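Local atomic coordinates of oxidoreductase (Thermotoga maritima, PDB entry 1ZH8), a protein that probably catalyses the NADP-dependent oxidation or reduction of an alcohol or carbonyl group, as a member of the GFO/IDH/MocA oxidoreductase family. Residues A[101-106]-A[130-135]. Numbering follows the deposited sequence. Where two conformers were deposited one is given.
Sequences KALRKG and EKSEKT. With EDO (1,2-ethanediol), chain G.
Ser132 OG meets two partners at once: it accepts the backbone N-H of Lys134 at 3.1 Å, the bond that makes an ST turn just past helix 119-131, and it lies 2.6 Å from a water. That water donates to Leu103 O, near the end of helix 95-104, and so links the two helix ends. The serine hydroxyl stands anti to its own backbone N (chi1 -179°), which places OG 3.9 Å from Leu103 CD2. Serine suits this place because its short hydroxyl reaches both the amide of Lys134 and the water, while its CB can lie close, at 3.8 Å, to Leu103 CD1. The other methyl of the leucine, CD2, lies 3.8 Å from Lys134 CB, and its branched end thus spans both residues. Farther along, the lysine chain bends at chi2 and chi3 and folds over Gly106, bringing CE to 3.2 Å from Gly106 O. Gly106, at positive phi, closes helix 95-104 in a Schellman motif, a conformation that favours glycine. With an alanine at Lys134, the chain beyond CB that lies over Gly106 is gone, and the glycine carbonyl would probably be left without its lysine neighbour. Onward, Thr135 pairs by backbone hydrogen bonds with Val109, setting strand 136-139 beside strand 108-112. Two helix ends thus meet where each segment leads into one of two neighbouring parallel strands, the alternating beta-alpha architecture typical of a Rossmann fold.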
loop_
_atom_site.group_PDB
_atom_site.type_symbol
_atom_site.label_atom_id
_atom_site.label_comp_id
_atom_site.label_asym_id
_atom_site.label_seq_id
_atom_site.Cartn_x
_atom_site.Cartn_y
_atom_site.Cartn_z
ATOM N N LYS A 101 -19.964 19.829 -30.026
ATOM C CA LYS A 101 -19.949 20.526 -31.314
ATOM C C LYS A 101 -19.838 19.498 -32.454
ATOM O O LYS A 101 -20.575 19.574 -33.430
ATOM C CB LYS A 101 -18.825 21.568 -31.380
ATOM C CG LYS A 101 -19.211 22.926 -30.824
ATOM C CD LYS A 101 -17.998 23.716 -30.318
ATOM C CE LYS A 101 -18.439 24.947 -29.514
ATOM N NZ LYS A 101 -17.349 25.544 -28.679
ATOM N N ALA A 102 -18.950 18.516 -32.303
ATOM C CA ALA A 102 -18.759 17.505 -33.336
ATOM C C ALA A 102 -20.040 16.692 -33.604
ATOM O O ALA A 102 -20.430 16.490 -34.755
ATOM C CB ALA A 102 -17.603 16.598 -32.967
ATOM N N LEU A 103 -20.691 16.229 -32.541
ATOM C CA LEU A 103 -21.895 15.427 -32.685
ATOM C C LEU A 103 -23.026 16.235 -33.288
ATOM O O LEU A 103 -23.805 15.697 -34.088
ATOM C CB LEU A 103 -22.330 14.807 -31.359
ATOM C CG LEU A 103 -21.323 13.921 -30.606
ATOM C CD1 LEU A 103 -21.977 13.437 -29.340
ATOM C CD2 LEU A 103 -20.789 12.739 -31.422
ATOM N N ARG A 104 -23.110 17.521 -32.932
ATOM C CA ARG A 104 -24.112 18.415 -33.536
ATOM C C ARG A 104 -23.961 18.562 -35.048
ATOM O O ARG A 104 -24.956 18.764 -35.753
ATOM C CB ARG A 104 -24.100 19.793 -32.889
ATOM C CG ARG A 104 -24.859 19.861 -31.599
ATOM C CD ARG A 104 -24.822 21.254 -31.050
ATOM N NE ARG A 104 -25.801 21.417 -29.982
ATOM C CZ ARG A 104 -27.087 21.707 -30.171
ATOM N NH1 ARG A 104 -27.586 21.869 -31.398
ATOM N NH2 ARG A 104 -27.879 21.838 -29.119
ATOM N N LYS A 105 -22.719 18.468 -35.529
ATOM C CA LYS A 105 -22.419 18.506 -36.964
ATOM C C LYS A 105 -22.441 17.135 -37.643
ATOM O O LYS A 105 -22.172 17.036 -38.835
ATOM C CB LYS A 105 -21.071 19.185 -37.210
ATOM C CG LYS A 105 -21.188 20.567 -37.870
ATOM C CD LYS A 105 -21.723 21.638 -36.930
ATOM C CE LYS A 105 -22.029 22.941 -37.675
ATOM N NZ LYS A 105 -23.079 22.822 -38.742
ATOM N N GLY A 106 -22.756 16.084 -36.884
ATOM C CA GLY A 106 -22.724 14.712 -37.396
ATOM C C GLY A 106 -21.327 14.193 -37.704
ATOM O O GLY A 106 -21.104 13.585 -38.740
ATOM N N GLU A 130 -24.341 8.507 -25.704
ATOM C CA GLU A 130 -25.446 7.556 -25.738
ATOM C C GLU A 130 -26.649 8.016 -26.547
ATOM O O GLU A 130 -27.383 7.181 -27.050
ATOM C CB GLU A 130 -25.850 7.087 -24.329
ATOM C CG GLU A 130 -25.377 5.641 -24.001
ATOM C CD GLU A 130 -24.954 5.418 -22.528
ATOM O OE1 GLU A 130 -25.472 6.109 -21.624
ATOM O OE2 GLU A 130 -24.096 4.533 -22.266
ATOM N N LYS A 131 -26.843 9.327 -26.689
ATOM C CA LYS A 131 -27.960 9.849 -27.492
ATOM C C LYS A 131 -27.637 9.991 -28.989
ATOM O O LYS A 131 -28.537 9.983 -29.818
ATOM C CB LYS A 131 -28.563 11.144 -26.891
ATOM C CG LYS A 131 -29.510 10.878 -25.670
ATOM C CD LYS A 131 -30.202 12.133 -25.104
ATOM N N SER A 132 -26.354 10.078 -29.329
ATOM C CA SER A 132 -25.926 10.261 -30.722
ATOM C C SER A 132 -25.714 8.945 -31.490
ATOM O O SER A 132 -25.400 7.918 -30.889
ATOM C CB SER A 132 -24.629 11.060 -30.781
ATOM O OG SER A 132 -24.271 11.241 -32.138
ATOM N N GLU A 133 -25.865 8.999 -32.817
ATOM C CA GLU A 133 -25.562 7.848 -33.676
ATOM C C GLU A 133 -24.052 7.775 -34.002
ATOM O O GLU A 133 -23.516 6.706 -34.306
ATOM C CB GLU A 133 -26.421 7.872 -34.954
ATOM N N LYS A 134 -23.381 8.918 -33.926
ATOM C CA LYS A 134 -21.956 8.999 -34.208
ATOM C C LYS A 134 -21.163 8.392 -33.050
ATOM O O LYS A 134 -21.674 8.276 -31.940
ATOM C CB LYS A 134 -21.560 10.457 -34.399
ATOM C CG LYS A 134 -22.492 11.271 -35.290
ATOM C CD LYS A 134 -22.767 10.640 -36.667
ATOM C CE LYS A 134 -21.546 10.648 -37.562
ATOM N NZ LYS A 134 -21.978 10.420 -38.971
ATOM N N THR A 135 -19.917 8.001 -33.306
ATOM C CA THR A 135 -19.085 7.402 -32.269
ATOM C C THR A 135 -18.350 8.473 -31.452
ATOM O O THR A 135 -17.720 9.375 -32.032
ATOM C CB THR A 135 -18.035 6.439 -32.861
ATOM O OG1 THR A 135 -18.691 5.386 -33.582
ATOM C CG2 THR A 135 -17.161 5.829 -31.739
HETATM C C1 EDO G . -21.333 3.435 -36.445
HETATM O O1 EDO G . -20.460 4.151 -37.330
HETATM C C2 EDO G . -21.356 4.104 -35.071
HETATM O O2 EDO G . -21.268 5.535 -35.185
HETATM O O HOH W 1 -25.284 13.477 -32.877
#